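Local coordinates for Serine/threonine-protein kinase Tel1 (PDB 6SKY) that transfers phosphate from ATP to protein serine and threonine residues and probably acts as a DNA damage sensor that activates checkpoint signalling, at residues 1978-1982 and 1996-2000; 2385-2389 and 2421-2427; 2459-2463 and 2564-2570. All blocks are in the same frame, centred on the assembly; numbering follows the deposited sequence.

Interaction 1: 1978-1982 and 1996-2000; sequences CNALI and SLLQS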
ATOM      1  N   CYS A1978     -25.507   0.810 -12.157  1.00 42.53           N
ATOM      2  CA  CYS A1978     -25.872   1.823 -11.179  1.00 42.53           C
ATOM      3  C   CYS A1978     -26.267   1.171  -9.868  1.00 42.53           C
ATOM      4  O   CYS A1978     -25.769   1.549  -8.802  1.00 42.53           O
ATOM      5  CB  CYS A1978     -27.001   2.689 -11.723  1.00 42.53           C
ATOM      6  SG  CYS A1978     -27.361   4.152 -10.755  1.00 42.53           S
ATOM      7  N   ASN A1979     -27.112   0.140  -9.936  1.00 42.12           N
ATOM      8  CA  ASN A1979     -27.490  -0.590  -8.733  1.00 42.12           C
ATOM      9  C   ASN A1979     -26.259  -1.012  -7.955  1.00 42.12           C
ATOM     10  O   ASN A1979     -26.082  -0.639  -6.789  1.00 42.12           O
ATOM     11  CB  ASN A1979     -28.336  -1.805  -9.102  1.00 42.12           C
ATOM     12  CG  ASN A1979     -29.798  -1.472  -9.229  1.00 42.12           C
ATOM     13  OD1 ASN A1979     -30.301  -0.578  -8.557  1.00 42.12           O
ATOM     14  ND2 ASN A1979     -30.492  -2.191 -10.094  1.00 42.12           N
ATOM     15  N   ALA A1980     -25.359  -1.736  -8.623  1.00 36.95           N
ATOM     16  CA  ALA A1980     -24.143  -2.186  -7.967  1.00 36.95           C
ATOM     17  C   ALA A1980     -23.419  -1.018  -7.330  1.00 36.95           C
ATOM     18  O   ALA A1980     -23.062  -1.065  -6.149  1.00 36.95           O
ATOM     19  CB  ALA A1980     -23.247  -2.900  -8.970  1.00 36.95           C
ATOM     20  N   LEU A1981     -23.274   0.076  -8.077  1.00 35.50           N
ATOM     21  CA  LEU A1981     -22.556   1.230  -7.557  1.00 35.50           C
ATOM     22  C   LEU A1981     -23.189   1.726  -6.273  1.00 35.50           C
ATOM     23  O   LEU A1981     -22.496   1.937  -5.273  1.00 35.50           O
ATOM     24  CB  LEU A1981     -22.508   2.337  -8.600  1.00 35.50           C
ATOM     25  CG  LEU A1981     -21.289   2.267  -9.499  1.00 35.50           C
ATOM     26  CD1 LEU A1981     -21.403   3.305 -10.556  1.00 35.50           C
ATOM     27  CD2 LEU A1981     -20.060   2.496  -8.673  1.00 35.50           C
ATOM     28  N   ILE A1982     -24.513   1.874  -6.267  1.00 35.85           N
ATOM     29  CA  ILE A1982     -25.180   2.354  -5.064  1.00 35.85           C
ATOM     30  C   ILE A1982     -24.848   1.441  -3.900  1.00 35.85           C
ATOM     31  O   ILE A1982     -24.433   1.897  -2.827  1.00 35.85           O
ATOM     32  CB  ILE A1982     -26.695   2.460  -5.293  1.00 35.85           C
ATOM     33  CG1 ILE A1982     -26.985   3.432  -6.427  1.00 35.85           C
ATOM     34  CG2 ILE A1982     -27.370   2.949  -4.044  1.00 35.85           C
ATOM     35  CD1 ILE A1982     -28.329   3.253  -7.041  1.00 35.85           C
ATOM     36  N   SER A1996     -27.108  11.086  -4.715  1.00 31.08           N
ATOM     37  CA  SER A1996     -27.171  11.624  -6.068  1.00 31.08           C
ATOM     38  C   SER A1996     -27.350  10.526  -7.104  1.00 31.08           C
ATOM     39  O   SER A1996     -27.977  10.752  -8.138  1.00 31.08           O
ATOM     40  CB  SER A1996     -25.919  12.434  -6.370  1.00 31.08           C
ATOM     41  OG  SER A1996     -24.839  11.585  -6.669  1.00 31.08           O
ATOM     42  N   LEU A1997     -26.798   9.340  -6.857  1.00 31.14           N
ATOM     43  CA  LEU A1997     -26.982   8.236  -7.793  1.00 31.14           C
ATOM     44  C   LEU A1997     -28.384   7.655  -7.722  1.00 31.14           C
ATOM     45  O   LEU A1997     -28.856   7.064  -8.696  1.00 31.14           O
ATOM     46  CB  LEU A1997     -25.966   7.137  -7.519  1.00 31.14           C
ATOM     47  CG  LEU A1997     -24.730   7.021  -8.392  1.00 31.14           C
ATOM     48  CD1 LEU A1997     -23.953   5.819  -7.955  1.00 31.14           C
ATOM     49  CD2 LEU A1997     -25.116   6.882  -9.833  1.00 31.14           C
ATOM     50  N   LEU A1998     -29.044   7.771  -6.573  1.00 31.27           N
ATOM     51  CA  LEU A1998     -30.420   7.309  -6.451  1.00 31.27           C
ATOM     52  C   LEU A1998     -31.386   8.286  -7.092  1.00 31.27           C
ATOM     53  O   LEU A1998     -32.341   7.869  -7.750  1.00 31.27           O
ATOM     54  CB  LEU A1998     -30.785   7.104  -4.985  1.00 31.27           C
ATOM     55  CG  LEU A1998     -30.218   5.894  -4.257  1.00 31.27           C
ATOM     56  CD1 LEU A1998     -30.337   6.090  -2.777  1.00 31.27           C
ATOM     57  CD2 LEU A1998     -30.958   4.668  -4.676  1.00 31.27           C
ATOM     58  N   GLN A1999     -31.160   9.587  -6.908  1.00 38.54           N
ATOM     59  CA  GLN A1999     -32.054  10.575  -7.502  1.00 38.54           C
ATOM     60  C   GLN A1999     -32.046  10.530  -9.021  1.00 38.54           C
ATOM     61  O   GLN A1999     -32.977  11.035  -9.649  1.00 38.54           O
ATOM     62  CB  GLN A1999     -31.689  11.970  -7.025  1.00 38.54           C
ATOM     63  CG  GLN A1999     -32.128  12.235  -5.614  1.00 38.54           C
ATOM     64  CD  GLN A1999     -31.711  13.599  -5.127  1.00 38.54           C
ATOM     65  OE1 GLN A1999     -30.746  14.179  -5.619  1.00 38.54           O
ATOM     66  NE2 GLN A1999     -32.442  14.123  -4.153  1.00 38.54           N
ATOM     67  N   SER A2000     -31.025   9.944  -9.621  1.00 40.86           N
ATOM     68  CA  SER A2000     -30.999   9.692 -11.050  1.00 40.86           C
ATOM     69  C   SER A2000     -31.751   8.431 -11.429  1.00 40.86           C
ATOM     70  O   SER A2000     -31.714   8.035 -12.596  1.00 40.86           O
ATOM     71  CB  SER A2000     -29.554   9.595 -11.529  1.00 40.86           C
ATOM     72  OG  SER A2000     -28.812  10.719 -11.099  1.00 40.86           O
TER

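Interaction 2: 2385-2389 and 2421-2427; sequences LAASD and KVPTRKF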
ATOM      1  N   LEU A2385       5.271  -2.717  34.995  1.00 29.47           N
ATOM      2  CA  LEU A2385       4.664  -3.985  35.388  1.00 29.47           C
ATOM      3  C   LEU A2385       3.837  -3.843  36.652  1.00 29.47           C
ATOM      4  O   LEU A2385       2.826  -4.530  36.809  1.00 29.47           O
ATOM      5  CB  LEU A2385       5.734  -5.046  35.597  1.00 29.47           C
ATOM      6  CG  LEU A2385       6.341  -5.649  34.346  1.00 29.47           C
ATOM      7  CD1 LEU A2385       7.516  -6.508  34.716  1.00 29.47           C
ATOM      8  CD2 LEU A2385       5.297  -6.452  33.636  1.00 29.47           C
ATOM      9  N   ALA A2386       4.244  -2.964  37.558  1.00 31.80           N
ATOM     10  CA  ALA A2386       3.573  -2.799  38.835  1.00 31.80           C
ATOM     11  C   ALA A2386       2.345  -1.910  38.767  1.00 31.80           C
ATOM     12  O   ALA A2386       1.636  -1.797  39.767  1.00 31.80           O
ATOM     13  CB  ALA A2386       4.543  -2.217  39.855  1.00 31.80           C
ATOM     14  N   ALA A2387       2.075  -1.278  37.628  1.00 38.69           N
ATOM     15  CA  ALA A2387       1.027  -0.275  37.520  1.00 38.69           C
ATOM     16  C   ALA A2387      -0.252  -0.814  36.898  1.00 38.69           C
ATOM     17  O   ALA A2387      -1.329  -0.632  37.462  1.00 38.69           O
ATOM     18  CB  ALA A2387       1.533   0.924  36.717  1.00 38.69           C
ATOM     19  N   SER A2388      -0.169  -1.474  35.752  1.00 41.84           N
ATOM     20  CA  SER A2388      -1.361  -1.955  35.074  1.00 41.84           C
ATOM     21  C   SER A2388      -1.083  -3.319  34.461  1.00 41.84           C
ATOM     22  O   SER A2388       0.036  -3.830  34.512  1.00 41.84           O
ATOM     23  CB  SER A2388      -1.825  -0.966  34.002  1.00 41.84           C
ATOM     24  OG  SER A2388      -0.940  -0.961  32.898  1.00 41.84           O
ATOM     25  N   ASP A2389      -2.118  -3.902  33.867  1.00 46.30           N
ATOM     26  CA  ASP A2389      -2.026  -5.187  33.194  1.00 46.30           C
ATOM     27  C   ASP A2389      -1.971  -5.066  31.682  1.00 46.30           C
ATOM     28  O   ASP A2389      -1.937  -6.090  30.998  1.00 46.30           O
ATOM     29  CB  ASP A2389      -3.210  -6.071  33.579  1.00 46.30           C
ATOM     30  CG  ASP A2389      -3.010  -6.774  34.897  1.00 46.30           C
ATOM     31  OD1 ASP A2389      -2.971  -6.092  35.942  1.00 46.30           O
ATOM     32  OD2 ASP A2389      -2.894  -8.015  34.888  1.00 46.30           O
ATOM     33  N   LYS A2421       7.701  -4.484  44.196  1.00 38.30           N
ATOM     34  CA  LYS A2421       6.394  -3.891  43.975  1.00 38.30           C
ATOM     35  C   LYS A2421       5.651  -4.526  42.820  1.00 38.30           C
ATOM     36  O   LYS A2421       4.491  -4.185  42.585  1.00 38.30           O
ATOM     37  CB  LYS A2421       6.540  -2.392  43.743  1.00 38.30           C
ATOM     38  CG  LYS A2421       7.180  -1.700  44.915  1.00 38.30           C
ATOM     39  CD  LYS A2421       7.634  -0.309  44.574  1.00 38.30           C
ATOM     40  CE  LYS A2421       8.475   0.248  45.698  1.00 38.30           C
ATOM     41  NZ  LYS A2421       8.836   1.666  45.463  1.00 38.30           N
ATOM     42  N   VAL A2422       6.282  -5.443  42.101  1.00 33.61           N
ATOM     43  CA  VAL A2422       5.627  -6.156  41.014  1.00 33.61           C
ATOM     44  C   VAL A2422       4.889  -7.346  41.606  1.00 33.61           C
ATOM     45  O   VAL A2422       5.450  -8.061  42.446  1.00 33.61           O
ATOM     46  CB  VAL A2422       6.641  -6.606  39.956  1.00 33.61           C
ATOM     47  CG1 VAL A2422       5.928  -7.100  38.729  1.00 33.61           C
ATOM     48  CG2 VAL A2422       7.562  -5.478  39.610  1.00 33.61           C
ATOM     49  N   PRO A2423       3.639  -7.587  41.230  1.00 33.84           N
ATOM     50  CA  PRO A2423       2.991  -8.841  41.613  1.00 33.84           C
ATOM     51  C   PRO A2423       3.751 -10.026  41.041  1.00 33.84           C
ATOM     52  O   PRO A2423       4.204 -10.001  39.899  1.00 33.84           O
ATOM     53  CB  PRO A2423       1.599  -8.719  40.993  1.00 33.84           C
ATOM     54  CG  PRO A2423       1.410  -7.283  40.771  1.00 33.84           C
ATOM     55  CD  PRO A2423       2.736  -6.713  40.473  1.00 33.84           C
ATOM     56  N   THR A2424       3.891 -11.077  41.842  1.00 34.33           N
ATOM     57  CA  THR A2424       4.643 -12.226  41.367  1.00 34.33           C
ATOM     58  C   THR A2424       3.895 -13.030  40.321  1.00 34.33           C
ATOM     59  O   THR A2424       4.475 -13.953  39.753  1.00 34.33           O
ATOM     60  CB  THR A2424       5.026 -13.132  42.529  1.00 34.33           C
ATOM     61  OG1 THR A2424       3.898 -13.312  43.382  1.00 34.33           O
ATOM     62  CG2 THR A2424       6.142 -12.512  43.318  1.00 34.33           C
ATOM     63  N   ARG A2425       2.634 -12.715  40.050  1.00 36.24           N
ATOM     64  CA  ARG A2425       1.925 -13.417  38.993  1.00 36.24           C
ATOM     65  C   ARG A2425       2.405 -13.018  37.611  1.00 36.24           C
ATOM     66  O   ARG A2425       2.028 -13.667  36.632  1.00 36.24           O
ATOM     67  CB  ARG A2425       0.429 -13.166  39.104  1.00 36.24           C
ATOM     68  CG  ARG A2425       0.034 -11.754  38.806  1.00 36.24           C
ATOM     69  CD  ARG A2425      -1.456 -11.588  38.809  1.00 36.24           C
ATOM     70  NE  ARG A2425      -1.845 -10.300  38.254  1.00 36.24           N
ATOM     71  CZ  ARG A2425      -1.972  -9.188  38.967  1.00 36.24           C
ATOM     72  NH1 ARG A2425      -2.329  -8.062  38.377  1.00 36.24           N
ATOM     73  NH2 ARG A2425      -1.740  -9.201  40.268  1.00 36.24           N
ATOM     74  N   LYS A2426       3.215 -11.967  37.505  1.00 34.98           N
ATOM     75  CA  LYS A2426       3.784 -11.581  36.226  1.00 34.98           C
ATOM     76  C   LYS A2426       4.964 -12.460  35.849  1.00 34.98           C
ATOM     77  O   LYS A2426       5.245 -12.635  34.661  1.00 34.98           O
ATOM     78  CB  LYS A2426       4.227 -10.126  36.268  1.00 34.98           C
ATOM     79  CG  LYS A2426       3.241  -9.192  36.900  1.00 34.98           C
ATOM     80  CD  LYS A2426       2.198  -8.750  35.925  1.00 34.98           C
ATOM     81  CE  LYS A2426       1.442  -7.575  36.486  1.00 34.98           C
ATOM     82  NZ  LYS A2426       0.575  -6.953  35.470  1.00 34.98           N
ATOM     83  N   PHE A2427       5.658 -13.013  36.835  1.00 32.28           N
ATOM     84  CA  PHE A2427       6.795 -13.886  36.611  1.00 32.28           C
ATOM     85  C   PHE A2427       6.453 -15.356  36.755  1.00 32.28           C
ATOM     86  O   PHE A2427       7.339 -16.195  36.617  1.00 32.28           O
ATOM     87  CB  PHE A2427       7.918 -13.547  37.587  1.00 32.28           C
ATOM     88  CG  PHE A2427       8.283 -12.109  37.615  1.00 32.28           C
ATOM     89  CD1 PHE A2427       9.049 -11.561  36.613  1.00 32.28           C
ATOM     90  CD2 PHE A2427       7.879 -11.304  38.651  1.00 32.28           C
ATOM     91  CE1 PHE A2427       9.386 -10.239  36.638  1.00 32.28           C
ATOM     92  CE2 PHE A2427       8.220  -9.980  38.677  1.00 32.28           C
ATOM     93  CZ  PHE A2427       8.972  -9.449  37.672  1.00 32.28           C
TER

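Interaction 3: 2459-2463 and 2564-2570; sequences DHPYH and VSANLDY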
ATOM      1  N   ASP A2459       3.561 -17.513  46.631  1.00 37.84           N
ATOM      2  CA  ASP A2459       2.264 -16.991  46.213  1.00 37.84           C
ATOM      3  C   ASP A2459       1.523 -17.956  45.303  1.00 37.84           C
ATOM      4  O   ASP A2459       0.307 -18.115  45.427  1.00 37.84           O
ATOM      5  CB  ASP A2459       2.426 -15.650  45.509  1.00 37.84           C
ATOM      6  CG  ASP A2459       2.886 -14.562  46.436  1.00 37.84           C
ATOM      7  OD1 ASP A2459       3.155 -14.861  47.613  1.00 37.84           O
ATOM      8  OD2 ASP A2459       2.983 -13.406  45.989  1.00 37.84           O
ATOM      9  N   HIS A2460       2.224 -18.596  44.377  1.00 36.55           N
ATOM     10  CA  HIS A2460       1.621 -19.499  43.400  1.00 36.55           C
ATOM     11  C   HIS A2460       2.329 -20.838  43.493  1.00 36.55           C
ATOM     12  O   HIS A2460       3.221 -21.136  42.696  1.00 36.55           O
ATOM     13  CB  HIS A2460       1.706 -18.912  41.995  1.00 36.55           C
ATOM     14  CG  HIS A2460       1.242 -17.495  41.917  1.00 36.55           C
ATOM     15  ND1 HIS A2460      -0.033 -17.150  41.536  1.00 36.55           N
ATOM     16  CD2 HIS A2460       1.874 -16.335  42.200  1.00 36.55           C
ATOM     17  CE1 HIS A2460      -0.163 -15.839  41.578  1.00 36.55           C
ATOM     18  NE2 HIS A2460       0.980 -15.320  41.981  1.00 36.55           N
ATOM     19  N   PRO A2461       1.949 -21.677  44.457  1.00 37.29           N
ATOM     20  CA  PRO A2461       2.730 -22.895  44.703  1.00 37.29           C
ATOM     21  C   PRO A2461       2.627 -23.929  43.601  1.00 37.29           C
ATOM     22  O   PRO A2461       3.614 -24.618  43.318  1.00 37.29           O
ATOM     23  CB  PRO A2461       2.153 -23.402  46.027  1.00 37.29           C
ATOM     24  CG  PRO A2461       0.825 -22.820  46.110  1.00 37.29           C
ATOM     25  CD  PRO A2461       0.892 -21.497  45.459  1.00 37.29           C
ATOM     26  N   TYR A2462       1.475 -24.058  42.958  1.00 39.53           N
ATOM     27  CA  TYR A2462       1.323 -25.031  41.887  1.00 39.53           C
ATOM     28  C   TYR A2462       1.990 -24.597  40.594  1.00 39.53           C
ATOM     29  O   TYR A2462       1.893 -25.313  39.595  1.00 39.53           O
ATOM     30  CB  TYR A2462      -0.156 -25.309  41.637  1.00 39.53           C
ATOM     31  CG  TYR A2462      -0.914 -25.621  42.895  1.00 39.53           C
ATOM     32  CD1 TYR A2462      -0.599 -26.728  43.658  1.00 39.53           C
ATOM     33  CD2 TYR A2462      -1.939 -24.804  43.325  1.00 39.53           C
ATOM     34  CE1 TYR A2462      -1.282 -27.010  44.804  1.00 39.53           C
ATOM     35  CE2 TYR A2462      -2.626 -25.080  44.472  1.00 39.53           C
ATOM     36  CZ  TYR A2462      -2.295 -26.183  45.206  1.00 39.53           C
ATOM     37  OH  TYR A2462      -2.990 -26.455  46.355  1.00 39.53           O
ATOM     38  N   HIS A2463       2.655 -23.446  40.584  1.00 39.68           N
ATOM     39  CA  HIS A2463       3.418 -22.993  39.438  1.00 39.68           C
ATOM     40  C   HIS A2463       4.913 -22.954  39.690  1.00 39.68           C
ATOM     41  O   HIS A2463       5.674 -22.800  38.734  1.00 39.68           O
ATOM     42  CB  HIS A2463       2.956 -21.599  39.000  1.00 39.68           C
ATOM     43  CG  HIS A2463       1.567 -21.568  38.450  1.00 39.68           C
ATOM     44  ND1 HIS A2463       0.450 -21.542  39.254  1.00 39.68           N
ATOM     45  CD2 HIS A2463       1.115 -21.565  37.177  1.00 39.68           C
ATOM     46  CE1 HIS A2463      -0.632 -21.524  38.498  1.00 39.68           C
ATOM     47  NE2 HIS A2463      -0.255 -21.538  37.234  1.00 39.68           N
ATOM     48  N   VAL A2564      -3.373 -18.690  36.499  1.00 47.41           N
ATOM     49  CA  VAL A2564      -2.797 -17.908  37.584  1.00 47.41           C
ATOM     50  C   VAL A2564      -3.872 -16.999  38.160  1.00 47.41           C
ATOM     51  O   VAL A2564      -4.619 -16.354  37.418  1.00 47.41           O
ATOM     52  CB  VAL A2564      -1.584 -17.108  37.090  1.00 47.41           C
ATOM     53  CG1 VAL A2564      -0.825 -16.533  38.249  1.00 47.41           C
ATOM     54  CG2 VAL A2564      -0.680 -17.989  36.268  1.00 47.41           C
ATOM     55  N   SER A2565      -3.958 -16.945  39.484  1.00 52.54           N
ATOM     56  CA  SER A2565      -5.021 -16.225  40.171  1.00 52.54           C
ATOM     57  C   SER A2565      -4.499 -14.895  40.691  1.00 52.54           C
ATOM     58  O   SER A2565      -3.595 -14.866  41.529  1.00 52.54           O
ATOM     59  CB  SER A2565      -5.582 -17.055  41.320  1.00 52.54           C
ATOM     60  OG  SER A2565      -6.540 -17.984  40.854  1.00 52.54           O
ATOM     61  N   ALA A2566      -5.085 -13.799  40.209  1.00 52.03           N
ATOM     62  CA  ALA A2566      -4.728 -12.485  40.727  1.00 52.03           C
ATOM     63  C   ALA A2566      -5.102 -12.342  42.192  1.00 52.03           C
ATOM     64  O   ALA A2566      -4.421 -11.636  42.940  1.00 52.03           O
ATOM     65  CB  ALA A2566      -5.402 -11.393  39.902  1.00 52.03           C
ATOM     66  N   ASN A2567      -6.172 -13.006  42.622  1.00 57.70           N
ATOM     67  CA  ASN A2567      -6.605 -12.968  44.012  1.00 57.70           C
ATOM     68  C   ASN A2567      -5.791 -13.880  44.919  1.00 57.70           C
ATOM     69  O   ASN A2567      -6.015 -13.864  46.132  1.00 57.70           O
ATOM     70  CB  ASN A2567      -8.086 -13.338  44.106  1.00 57.70           C
ATOM     71  CG  ASN A2567      -8.512 -14.323  43.030  1.00 57.70           C
ATOM     72  OD1 ASN A2567      -8.282 -14.100  41.843  1.00 57.70           O
ATOM     73  ND2 ASN A2567      -9.132 -15.419  43.444  1.00 57.70           N
ATOM     74  N   LEU A2568      -4.869 -14.670  44.365  1.00 54.93           N
ATOM     75  CA  LEU A2568      -3.993 -15.554  45.137  1.00 54.93           C
ATOM     76  C   LEU A2568      -4.774 -16.630  45.878  1.00 54.93           C
ATOM     77  O   LEU A2568      -4.367 -17.077  46.952  1.00 54.93           O
ATOM     78  CB  LEU A2568      -3.124 -14.764  46.118  1.00 54.93           C
ATOM     79  CG  LEU A2568      -1.672 -14.544  45.716  1.00 54.93           C
ATOM     80  CD1 LEU A2568      -1.605 -13.966  44.332  1.00 54.93           C
ATOM     81  CD2 LEU A2568      -0.986 -13.633  46.703  1.00 54.93           C
ATOM     82  N   ASP A2569      -5.896 -17.062  45.313  1.00 58.86           N
ATOM     83  CA  ASP A2569      -6.778 -18.033  45.950  1.00 58.86           C
ATOM     84  C   ASP A2569      -6.820 -19.285  45.090  1.00 58.86           C
ATOM     85  O   ASP A2569      -7.396 -19.274  43.999  1.00 58.86           O
ATOM     86  CB  ASP A2569      -8.177 -17.455  46.142  1.00 58.86           C
ATOM     87  CG  ASP A2569      -9.116 -18.420  46.836  1.00 58.86           C
ATOM     88  OD1 ASP A2569      -8.914 -18.686  48.039  1.00 58.86           O
ATOM     89  OD2 ASP A2569     -10.058 -18.912  46.179  1.00 58.86           O
ATOM     90  N   TYR A2570      -6.228 -20.364  45.584  1.00 51.97           N
ATOM     91  CA  TYR A2570      -6.178 -21.628  44.866  1.00 51.97           C
ATOM     92  C   TYR A2570      -6.944 -22.707  45.614  1.00 51.97           C
ATOM     93  O   TYR A2570      -6.501 -23.850  45.723  1.00 51.97           O
ATOM     94  CB  TYR A2570      -4.736 -22.057  44.618  1.00 51.97           C
ATOM     95  CG  TYR A2570      -4.029 -21.179  43.623  1.00 51.97           C
ATOM     96  CD1 TYR A2570      -4.270 -21.311  42.272  1.00 51.97           C
ATOM     97  CD2 TYR A2570      -3.135 -20.214  44.037  1.00 51.97           C
ATOM     98  CE1 TYR A2570      -3.643 -20.516  41.370  1.00 51.97           C
ATOM     99  CE2 TYR A2570      -2.507 -19.414  43.138  1.00 51.97           C
ATOM    100  CZ  TYR A2570      -2.764 -19.571  41.806  1.00 51.97           C
ATOM    101  OH  TYR A2570      -2.133 -18.773  40.891  1.00 51.97           O
TER

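Interaction 1: 1978-1982 and 1996-2000
A backbone hydrogen bond of 2.8 Å from Ile1982 N to Cys1978 O holds these two residues one helical turn apart, and both lay their side chains on Leu1997 of the following helix. With SG anti to the backbone N (chi1 -170°), the sulfur of Cys1978 reaches the branch end of Leu1997, SG to CD2 3.7 Å. The other methyl of that leucine, CD1, lies 3.8 Å from Leu1981 CB, so the isobutyl group forks over the turn between 1978 and 1982. Ile1982 crosses it obliquely, CG1 lying 4.0 Å from Leu1997 CB, while its CD1 and CG2 both meet Leu1998, the nearer approach being CD1 to CD2 at 3.8 Å. Cutting Ile1982 back to alanine removes CG1, CG2 and CD1, which would probably leave a gap between Leu1997 CB and Leu1998 CD2. Ser2000 OG donates back to Ser1996 O at 3.1 Å. Leu1998 also reaches helix 2011-2021, and Leu1981 and Leu1997 pack on Leu1993 and Ser1996 of the second subunit, respectively. With no hydrogen bond between the two segments, these successive FAT helices are joined here by the fit of apolar surfaces beside the dimer contact.

Interaction 2: 2385-2389 and 2421-2427
The carboxylate of Asp2389 faces two cations of the 2421-2427 loop, Arg2425 and Lys2426, in a small salt-bridge network. Arg2425 NH1 donates to Asp2389 OD1 at 3.2 Å; the bond is bent (128°) and weak, yet the guanidinium and carboxylate planes are nearly coplanar, 8° apart, and the acid sits at the guanidinium edge. Lys2426 makes a long salt bridge, NZ to Asp2389 OD2 3.7 Å, and a weak hydrogen bond to Ser2388 O at 3.3 Å; its strongest polar partner is Asp2392, by a salt bridge from NZ to OD1, and the ammonium probably eases the repulsion between the Asp2389 and Asp2392 carboxylates. A bend at chi2 (-84°) carries the lysine chain across the last turn of helix 2348-2387, Lys2426 CE lying 3.4 Å from Leu2385 O. Deeper in, the contact turns apolar: Leu2385 CB meets Val2422 CG1 at 3.8 Å, and Leu2385 CD1 approaches Phe2427 CZ obliquely at 4.4 Å. The methyl of Ala2386 rests against the carbonyl of Lys2421, CB to O 3.4 Å. The loop between helices 2409-2418 and 2431-2434 thus packs against helix 2348-2387, while Leu2385 and Phe2427 both touch helix 2394-2404 and Phe2427 also helix 2444-2459.

Interaction 3: 2459-2463 and 2564-2570
His2460 and Tyr2570 each place CG anti to the carbonyl carbon (chi1 -49° and -69°), which brings the imidazole and phenol together rim to rim. His2460 ND1 and Tyr2570 OH share a nearly straight hydrogen bond of 2.7 Å, each atom lying near the plane of the other ring. The phenol oxygen has a second grip from its own loop, Ser2565 N donating to Tyr2570 OH at 2.9 Å, so it is held from both sides of the contact, and the bond to ND1 probably limits rotation of the His2460 ring. Two aliphatic side chains flank that ring obliquely, Val2564 CG1 standing 3.4 Å from His2460 ND1 and Leu2568 CD1 3.6 Å from His2460 CE1, while Ser2565 O lies near its plane by CE1. Tyr2462 turns its edge toward the face of Tyr2570 in an offset edge-to-face pair, planes at 85°, with Tyr2462 CE2 3.7 Å from Tyr2570 CB. His2463 packs against Val2564, its NE2 3.7 Å from Val2564 CG2, while the same nitrogen is hydrogen-bonded to Ile2562 O. The type I beta turn from Ser2565 to Leu2568 brings Leu2568 back over Asp2459, whose OD2 is hydrogen-bonded to Thr2424 OG1. The contact therefore docks the loop between helix 2541-2552 and strand 2576-2585 on the junction of helices 2444-2459 and 2461-2472.

How the interactions relate
Interaction 1 is a buried, wholly apolar joint between successive helices at the dimer contact, about 57 Å from interaction 2 and 61 Å from interaction 3 (centre to centre). The other two are only partly buried, and no second-subunit residue touches them. Where interaction 2 combines an apolar interior with charged groups nearer the surface, interaction 3 is built on aromatic rings and a single histidine-tyrosine hydrogen bond. Those two are neighbours, their centres 13 Å apart: Thr2424 and Asp2459 join them by a hydrogen bond, and Arg2425 packs on His2460 and Val2564. Together they link the end of helix 2348-2387, through the 2421-2427 loop, to the loop leading into strand 2576-2585.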